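Local coordinates for catabolite control protein A (Lactococcus lactis, PDB 2O20) that probably acts as a global DNA-binding transcription regulator of the LacI family, mediating carbon catabolite repression and activation, at residues T286-V300 and L319-T331. The protein carries 1 engineered substitution. Numbering follows the deposited sequence.
Sequences TLTSVNQPLYDLGAV and LVLDHEIFSRRST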
ATOM      1  N   THR D 286      10.749   6.522 -13.216  1.00 17.97           N
ATOM      2  CA  THR D 286       9.454   7.088 -12.885  1.00 19.42           C
ATOM      3  C   THR D 286       8.394   6.744 -13.932  1.00 19.19           C
ATOM      4  O   THR D 286       8.676   6.626 -15.133  1.00 19.24           O
ATOM      5  CB  THR D 286       9.514   8.622 -12.641  1.00 19.06           C
ATOM      6  OG1 THR D 286       9.919   9.295 -13.833  1.00 19.74           O
ATOM      7  CG2 THR D 286      10.440   8.952 -11.519  1.00 20.03           C
ATOM      8  N   LEU D 287       7.201   6.482 -13.429  1.00 19.63           N
ATOM      9  CA  LEU D 287       6.131   5.878 -14.205  1.00 19.59           C
ATOM     10  C   LEU D 287       5.064   6.884 -14.672  1.00 19.08           C
ATOM     11  O   LEU D 287       4.316   7.456 -13.866  1.00 18.64           O
ATOM     12  CB  LEU D 287       5.473   4.761 -13.374  0.50 20.15           C
ATOM     13  CG  LEU D 287       5.031   3.475 -14.084  0.50 21.88           C
ATOM     14  CD1 LEU D 287       4.269   2.565 -13.107  0.50 22.77           C
ATOM     15  CD2 LEU D 287       4.198   3.714 -15.334  0.50 23.10           C
ATOM     16  N   THR D 288       4.964   7.078 -15.979  1.00 17.81           N
ATOM     17  CA  THR D 288       3.879   7.879 -16.554  1.00 18.27           C
ATOM     18  C   THR D 288       2.504   7.245 -16.265  1.00 17.69           C
ATOM     19  O   THR D 288       2.328   6.038 -16.383  1.00 17.36           O
ATOM     20  CB  THR D 288       4.085   8.064 -18.091  1.00 16.29           C
ATOM     21  OG1 THR D 288       5.277   8.810 -18.319  1.00 19.06           O
ATOM     22  CG2 THR D 288       2.927   8.814 -18.745  1.00 18.06           C
ATOM     23  N   SER D 289       1.525   8.060 -15.888  1.00 17.81           N
ATOM     24  CA  SER D 289       0.219   7.507 -15.483  1.00 18.50           C
ATOM     25  C   SER D 289      -0.933   8.503 -15.678  1.00 18.94           C
ATOM     26  O   SER D 289      -0.765   9.697 -15.476  1.00 19.45           O
ATOM     27  CB  SER D 289       0.263   7.079 -13.994  1.00 18.88           C
ATOM     28  OG  SER D 289      -0.785   6.206 -13.653  1.00 20.04           O
ATOM     29  N   VAL D 290      -2.104   7.981 -16.030  1.00 19.83           N
ATOM     30  CA  VAL D 290      -3.363   8.657 -15.725  1.00 19.40           C
ATOM     31  C   VAL D 290      -3.429   8.859 -14.197  1.00 19.70           C
ATOM     32  O   VAL D 290      -3.208   7.910 -13.415  1.00 19.50           O
ATOM     33  CB  VAL D 290      -4.586   7.814 -16.209  1.00 19.58           C
ATOM     34  CG1 VAL D 290      -5.920   8.351 -15.669  1.00 18.86           C
ATOM     35  CG2 VAL D 290      -4.590   7.707 -17.732  1.00 21.09           C
ATOM     36  N   ASN D 291      -3.685  10.098 -13.770  1.00 18.44           N
ATOM     37  CA  ASN D 291      -3.943  10.415 -12.365  1.00 18.25           C
ATOM     38  C   ASN D 291      -5.459  10.417 -12.088  1.00 19.04           C
ATOM     39  O   ASN D 291      -6.193  11.288 -12.598  1.00 18.31           O
ATOM     40  CB  ASN D 291      -3.337  11.775 -11.997  1.00 18.41           C
ATOM     41  CG  ASN D 291      -3.410  12.072 -10.492  1.00 21.11           C
ATOM     42  OD1 ASN D 291      -2.802  11.386  -9.675  1.00 23.66           O
ATOM     43  ND2 ASN D 291      -4.152  13.104 -10.131  1.00 25.09           N
ATOM     44  N   GLN D 292      -5.921   9.444 -11.305  1.00 18.26           N
ATOM     45  CA  GLN D 292      -7.294   9.438 -10.810  1.00 18.95           C
ATOM     46  C   GLN D 292      -7.300  10.100  -9.442  1.00 18.79           C
ATOM     47  O   GLN D 292      -6.357   9.914  -8.648  1.00 19.01           O
ATOM     48  CB  GLN D 292      -7.844   8.021 -10.699  1.00 18.49           C
ATOM     49  CG  GLN D 292      -7.907   7.258 -12.034  1.00 18.46           C
ATOM     50  CD  GLN D 292      -8.628   5.914 -11.873  1.00 19.29           C
ATOM     51  OE1 GLN D 292      -9.530   5.796 -11.064  1.00 21.02           O
ATOM     52  NE2 GLN D 292      -8.212   4.906 -12.625  1.00 17.66           N
ATOM     53  N   PRO D 293      -8.357  10.877  -9.146  1.00 19.20           N
ATOM     54  CA  PRO D 293      -8.479  11.573  -7.857  1.00 19.51           C
ATOM     55  C   PRO D 293      -9.028  10.622  -6.791  1.00 19.84           C
ATOM     56  O   PRO D 293     -10.190  10.704  -6.388  1.00 20.34           O
ATOM     57  CB  PRO D 293      -9.417  12.730  -8.203  1.00 19.46           C
ATOM     58  CG  PRO D 293     -10.368  12.080  -9.187  1.00 18.97           C
ATOM     59  CD  PRO D 293      -9.510  11.162 -10.023  1.00 19.12           C
ATOM     60  N   LEU D 294      -8.165   9.711  -6.327  1.00 19.63           N
ATOM     61  CA  LEU D 294      -8.597   8.580  -5.504  1.00 19.07           C
ATOM     62  C   LEU D 294      -9.266   8.970  -4.167  1.00 18.58           C
ATOM     63  O   LEU D 294     -10.309   8.441  -3.820  1.00 18.17           O
ATOM     64  CB  LEU D 294      -7.415   7.666  -5.252  1.00 20.11           C
ATOM     65  CG  LEU D 294      -6.761   6.962  -6.475  1.00 19.21           C
ATOM     66  CD1 LEU D 294      -5.704   6.032  -5.947  1.00 23.25           C
ATOM     67  CD2 LEU D 294      -7.756   6.212  -7.309  1.00 20.78           C
ATOM     68  N   TYR D 295      -8.653   9.868  -3.410  1.00 18.03           N
ATOM     69  CA  TYR D 295      -9.295  10.367  -2.198  1.00 18.97           C
ATOM     70  C   TYR D 295     -10.688  10.951  -2.484  1.00 19.07           C
ATOM     71  O   TYR D 295     -11.641  10.669  -1.780  1.00 19.06           O
ATOM     72  CB  TYR D 295      -8.416  11.430  -1.544  1.00 20.27           C
ATOM     73  CG  TYR D 295      -8.992  12.000  -0.259  1.00 19.10           C
ATOM     74  CD1 TYR D 295      -8.695  11.417   0.959  1.00 18.77           C
ATOM     75  CD2 TYR D 295      -9.815  13.119  -0.268  1.00 21.79           C
ATOM     76  CE1 TYR D 295      -9.205  11.936   2.142  1.00 18.93           C
ATOM     77  CE2 TYR D 295     -10.339  13.643   0.915  1.00 21.59           C
ATOM     78  CZ  TYR D 295     -10.028  13.033   2.118  1.00 21.27           C
ATOM     79  OH  TYR D 295     -10.527  13.539   3.302  1.00 21.66           O
ATOM     80  N   ASP D 296     -10.795  11.735  -3.543  1.00 19.43           N
ATOM     81  CA  ASP D 296     -12.069  12.368  -3.927  1.00 20.55           C
ATOM     82  C   ASP D 296     -13.130  11.377  -4.387  1.00 20.75           C
ATOM     83  O   ASP D 296     -14.315  11.582  -4.177  1.00 20.13           O
ATOM     84  CB  ASP D 296     -11.809  13.390  -5.029  1.00 20.97           C
ATOM     85  CG  ASP D 296     -11.057  14.615  -4.531  1.00 24.84           C
ATOM     86  OD1 ASP D 296     -11.123  14.909  -3.308  1.00 29.07           O
ATOM     87  OD2 ASP D 296     -10.452  15.314  -5.370  1.00 28.11           O
ATOM     88  N   LEU D 297     -12.707  10.294  -5.034  1.00 20.63           N
ATOM     89  CA  LEU D 297     -13.642   9.253  -5.415  1.00 19.67           C
ATOM     90  C   LEU D 297     -14.364   8.686  -4.200  1.00 19.53           C
ATOM     91  O   LEU D 297     -15.584   8.509  -4.239  1.00 19.06           O
ATOM     92  CB  LEU D 297     -12.911   8.110  -6.177  1.00 19.65           C
ATOM     93  CG  LEU D 297     -12.408   8.346  -7.595  1.00 19.35           C
ATOM     94  CD1 LEU D 297     -11.527   7.213  -8.031  1.00 22.14           C
ATOM     95  CD2 LEU D 297     -13.568   8.501  -8.588  1.00 20.11           C
ATOM     96  N   GLY D 298     -13.599   8.381  -3.138  1.00 19.80           N
ATOM     97  CA  GLY D 298     -14.135   7.941  -1.831  1.00 19.97           C
ATOM     98  C   GLY D 298     -14.988   9.004  -1.106  1.00 19.72           C
ATOM     99  O   GLY D 298     -16.084   8.708  -0.619  1.00 19.60           O
ATOM    100  N   ALA D 299     -14.474  10.229  -1.013  1.00 19.38           N
ATOM    101  CA  ALA D 299     -15.194  11.320  -0.348  1.00 19.53           C
ATOM    102  C   ALA D 299     -16.516  11.612  -1.051  1.00 19.77           C
ATOM    103  O   ALA D 299     -17.571  11.738  -0.406  1.00 20.19           O
ATOM    104  CB  ALA D 299     -14.329  12.567  -0.276  1.00 19.07           C
ATOM    105  N   VAL D 300     -16.473  11.703  -2.379  1.00 19.91           N
ATOM    106  CA  VAL D 300     -17.669  11.996  -3.176  1.00 19.53           C
ATOM    107  C   VAL D 300     -18.691  10.876  -3.012  1.00 19.37           C
ATOM    108  O   VAL D 300     -19.885  11.146  -2.862  1.00 18.92           O
ATOM    109  CB  VAL D 300     -17.312  12.281  -4.684  1.00 19.85           C
ATOM    110  CG1 VAL D 300     -18.541  12.288  -5.552  1.00 20.93           C
ATOM    111  CG2 VAL D 300     -16.589  13.617  -4.796  1.00 20.29           C
ATOM    112  N   LEU D 319     -21.820   9.529 -11.048  1.00 22.49           N
ATOM    113  CA  LEU D 319     -20.914  10.671 -10.943  1.00 21.67           C
ATOM    114  C   LEU D 319     -19.560  10.389 -11.574  1.00 21.80           C
ATOM    115  O   LEU D 319     -19.031   9.313 -11.407  1.00 21.01           O
ATOM    116  CB  LEU D 319     -20.738  11.046  -9.485  1.00 21.71           C
ATOM    117  CG  LEU D 319     -22.020  11.417  -8.720  1.00 22.16           C
ATOM    118  CD1 LEU D 319     -21.651  11.818  -7.314  1.00 21.93           C
ATOM    119  CD2 LEU D 319     -22.800  12.513  -9.412  1.00 24.38           C
ATOM    120  N   VAL D 320     -19.017  11.363 -12.301  1.00 21.44           N
ATOM    121  CA  VAL D 320     -17.767  11.191 -13.049  1.00 21.58           C
ATOM    122  C   VAL D 320     -16.828  12.336 -12.690  1.00 21.68           C
ATOM    123  O   VAL D 320     -17.190  13.508 -12.831  1.00 21.48           O
ATOM    124  CB  VAL D 320     -18.038  11.165 -14.562  1.00 22.02           C
ATOM    125  CG1 VAL D 320     -16.743  11.014 -15.371  1.00 23.51           C
ATOM    126  CG2 VAL D 320     -19.030  10.077 -14.893  1.00 22.46           C
ATOM    127  N   LEU D 321     -15.649  12.000 -12.165  1.00 20.43           N
ATOM    128  CA  LEU D 321     -14.691  13.006 -11.722  1.00 20.28           C
ATOM    129  C   LEU D 321     -13.601  13.187 -12.769  1.00 20.52           C
ATOM    130  O   LEU D 321     -13.261  12.245 -13.480  1.00 19.87           O
ATOM    131  CB  LEU D 321     -14.078  12.620 -10.362  1.00 20.31           C
ATOM    132  CG  LEU D 321     -15.026  12.353  -9.175  1.00 20.81           C
ATOM    133  CD1 LEU D 321     -14.211  12.182  -7.893  1.00 21.54           C
ATOM    134  CD2 LEU D 321     -16.107  13.435  -9.022  1.00 21.85           C
ATOM    135  N   ASP D 322     -13.033  14.386 -12.866  1.00 21.04           N
ATOM    136  CA  ASP D 322     -11.970  14.620 -13.851  1.00 21.82           C
ATOM    137  C   ASP D 322     -10.673  13.857 -13.536  1.00 20.88           C
ATOM    138  O   ASP D 322     -10.427  13.497 -12.398  1.00 21.39           O
ATOM    139  CB  ASP D 322     -11.617  16.093 -13.922  1.00 22.75           C
ATOM    140  CG  ASP D 322     -12.776  16.958 -14.361  1.00 26.00           C
ATOM    141  OD1 ASP D 322     -13.612  16.512 -15.192  1.00 28.01           O
ATOM    142  OD2 ASP D 322     -12.821  18.083 -13.846  1.00 30.29           O
ATOM    143  N   HIS D 323      -9.840  13.645 -14.557  1.00 21.07           N
ATOM    144  CA  HIS D 323      -8.505  13.035 -14.392  1.00 20.79           C
ATOM    145  C   HIS D 323      -7.497  13.868 -15.202  1.00 21.34           C
ATOM    146  O   HIS D 323      -7.886  14.735 -15.977  1.00 21.42           O
ATOM    147  CB  HIS D 323      -8.505  11.602 -14.935  1.00 20.72           C
ATOM    148  CG  HIS D 323      -8.691  11.523 -16.417  1.00 21.35           C
ATOM    149  ND1 HIS D 323      -9.938  11.577 -17.008  1.00 20.69           N
ATOM    150  CD2 HIS D 323      -7.795  11.450 -17.431  1.00 20.09           C
ATOM    151  CE1 HIS D 323      -9.801  11.493 -18.319  1.00 21.43           C
ATOM    152  NE2 HIS D 323      -8.509  11.444 -18.603  1.00 21.10           N
ATOM    153  N   GLU D 324      -6.213  13.577 -15.034  1.00 22.10           N
ATOM    154  CA  GLU D 324      -5.120  14.185 -15.812  1.00 22.98           C
ATOM    155  C   GLU D 324      -4.157  13.062 -16.200  1.00 22.35           C
ATOM    156  O   GLU D 324      -4.313  11.940 -15.728  1.00 20.15           O
ATOM    157  CB  GLU D 324      -4.339  15.186 -14.953  1.00 23.96           C
ATOM    158  CG  GLU D 324      -5.152  16.260 -14.295  1.00 29.55           C
ATOM    159  CD  GLU D 324      -4.765  16.421 -12.836  1.00 37.02           C
ATOM    160  OE1 GLU D 324      -5.178  15.547 -12.020  1.00 39.44           O
ATOM    161  OE2 GLU D 324      -4.045  17.405 -12.508  1.00 40.19           O
ATOM    162  N   ILE D 325      -3.173  13.375 -17.055  1.00 22.02           N
ATOM    163  CA  ILE D 325      -2.031  12.470 -17.324  1.00 22.27           C
ATOM    164  C   ILE D 325      -0.789  13.173 -16.824  1.00 22.43           C
ATOM    165  O   ILE D 325      -0.552  14.350 -17.139  1.00 21.10           O
ATOM    166  CB  ILE D 325      -1.914  12.112 -18.811  1.00 22.82           C
ATOM    167  CG1 ILE D 325      -3.116  11.251 -19.227  1.00 25.85           C
ATOM    168  CG2 ILE D 325      -0.583  11.400 -19.120  1.00 23.49           C
ATOM    169  CD1 ILE D 325      -3.078  10.704 -20.612  1.00 27.45           C
ATOM    170  N   PHE D 326      -0.030  12.480 -15.976  1.00 22.24           N
ATOM    171  CA  PHE D 326       1.263  12.959 -15.517  1.00 22.63           C
ATOM    172  C   PHE D 326       2.395  12.291 -16.289  1.00 22.12           C
ATOM    173  O   PHE D 326       2.593  11.077 -16.162  1.00 20.15           O
ATOM    174  CB  PHE D 326       1.436  12.657 -14.024  1.00 23.78           C
ATOM    175  CG  PHE D 326       0.486  13.416 -13.118  1.00 25.27           C
ATOM    176  CD1 PHE D 326      -0.141  14.596 -13.533  1.00 26.35           C
ATOM    177  CD2 PHE D 326       0.279  12.982 -11.831  1.00 27.06           C
ATOM    178  CE1 PHE D 326      -1.012  15.264 -12.683  1.00 28.84           C
ATOM    179  CE2 PHE D 326      -0.573  13.663 -10.968  1.00 28.77           C
ATOM    180  CZ  PHE D 326      -1.211  14.805 -11.397  1.00 26.85           C
ATOM    181  N   SER D 327       3.147  13.083 -17.054  1.00 21.28           N
ATOM    182  CA  SER D 327       4.223  12.543 -17.901  1.00 21.81           C
ATOM    183  C   SER D 327       5.499  12.410 -17.098  1.00 21.77           C
ATOM    184  O   SER D 327       5.959  13.384 -16.497  1.00 21.62           O
ATOM    185  CB  SER D 327       4.453  13.437 -19.127  1.00 21.99           C
ATOM    186  OG  SER D 327       3.337  13.371 -19.989  1.00 23.31           O
ATOM    187  N   ARG D 328       6.067  11.203 -17.081  1.00 21.26           N
ATOM    188  CA  ARG D 328       7.274  10.926 -16.309  1.00 22.21           C
ATOM    189  C   ARG D 328       8.281  10.196 -17.232  1.00 21.36           C
ATOM    190  O   ARG D 328       8.261  10.399 -18.451  1.00 20.94           O
ATOM    191  CB  ARG D 328       6.921  10.184 -15.004  1.00 21.01           C
ATOM    192  CG  ARG D 328       6.018  10.992 -14.045  1.00 23.27           C
ATOM    193  CD  ARG D 328       5.853  10.302 -12.695  1.00 27.50           C
ATOM    194  NE  ARG D 328       4.903  10.993 -11.831  1.00 34.98           N
ATOM    195  CZ  ARG D 328       3.815  10.443 -11.297  1.00 37.14           C
ATOM    196  NH1 ARG D 328       3.490   9.169 -11.542  1.00 37.84           N
ATOM    197  NH2 ARG D 328       3.033  11.189 -10.533  1.00 37.05           N
ATOM    198  N   ARG D 329       9.176   9.381 -16.684  1.00 22.06           N
ATOM    199  CA  ARG D 329      10.280   8.856 -17.490  1.00 21.99           C
ATOM    200  C   ARG D 329      10.023   7.472 -18.130  1.00 21.56           C
ATOM    201  O   ARG D 329      10.933   6.916 -18.740  1.00 23.58           O
ATOM    202  CB  ARG D 329      11.572   8.884 -16.675  1.00 23.19           C
ATOM    203  CG  ARG D 329      11.911  10.336 -16.261  1.00 27.61           C
ATOM    204  CD  ARG D 329      13.328  10.534 -15.816  1.00 34.86           C
ATOM    205  NE  ARG D 329      13.645  11.937 -15.506  1.00 39.17           N
ATOM    206  CZ  ARG D 329      13.317  12.593 -14.383  1.00 41.27           C
ATOM    207  NH1 ARG D 329      12.606  12.025 -13.401  1.00 42.17           N
ATOM    208  NH2 ARG D 329      13.703  13.856 -14.242  1.00 42.44           N
ATOM    209  N   SER D 330       8.793   6.957 -18.083  1.00 20.00           N
ATOM    210  CA  SER D 330       8.464   5.734 -18.841  1.00 19.12           C
ATOM    211  C   SER D 330       7.844   5.983 -20.207  1.00 18.40           C
ATOM    212  O   SER D 330       7.493   5.015 -20.899  1.00 17.73           O
ATOM    213  CB  SER D 330       7.590   4.759 -18.033  1.00 19.08           C
ATOM    214  OG  SER D 330       6.301   5.307 -17.770  1.00 19.38           O
ATOM    215  N   THR D 331       7.728   7.271 -20.581  1.00 18.90           N
ATOM    216  CA  THR D 331       7.311   7.707 -21.909  1.00 19.19           C
ATOM    217  C   THR D 331       8.324   8.737 -22.447  1.00 20.45           C
ATOM    218  O   THR D 331       9.072   9.361 -21.680  1.00 19.78           O
ATOM    219  CB  THR D 331       5.864   8.286 -21.929  1.00 18.74           C
ATOM    220  OG1 THR D 331       5.712   9.295 -20.920  1.00 18.55           O
ATOM    221  CG2 THR D 331       4.848   7.178 -21.653  1.00 19.16           C
TER
HETATM  222  O   HOH W   1      -6.941  14.058 -11.092  1.00 34.54           O
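Two of the crossover segments that join the subdomains of a LacI-family sugar-binding-type core pair here as two short antiparallel strands, S289-N291 against F326-E324. S289 and F326 form a hydrogen-bonded pair, with F326 N 2.9 Å from S289 O. N291 N bonds to E324 O at the other hydrogen-bonded pair. Between them V290 and I325 form a non-hydrogen-bonded pair and touch through CG2 and CG1. On the face of S289, N291 and F326, N291 CB lies over one face of the F326 ring, 3.8 Å from its centroid. CG of N291 stands anti to the backbone N (chi1 -172°), which carries the amide over the F326 ring; amide and ring planes are 24° apart. Its ND2 reaches the syn side of E324 OE1 at 3.3 Å, and one water joins N291 O to the same OE1. N291 OD1 is taken by N276.

Beyond the strands, hydroxyls link the two segments. T288 OG1 accepts R328 N at 2.8 Å and shares a hydrogen bond with T331 OG1. T288 N donates a hydrogen bond to S330 OG, and R329 N bonds to T286 OG1. S330 OG also bonds to I271 O. The extended R328 chain brings NH1 to 3.0 Å from L287 O, which lies 18° out of the guanidinium plane; NH1 also bonds to N276 OD1. An alanine in place of R328 would probably leave L287 O and N276 OD1 without this shared donor.

At the other end, L321 CD1 rests against L297 CD2 at 3.8 Å on helix 294-309, and L319 CD1 meets V300 CG1 at 3.6 Å. P293 sits at the N-cap position of that helix, and its CG packs on L321 CB. Helix 164-177 touches V290 and H323, strand 270-272 lies beside L287, T288 and T331, and helix 76-91 packs against L294 and A299.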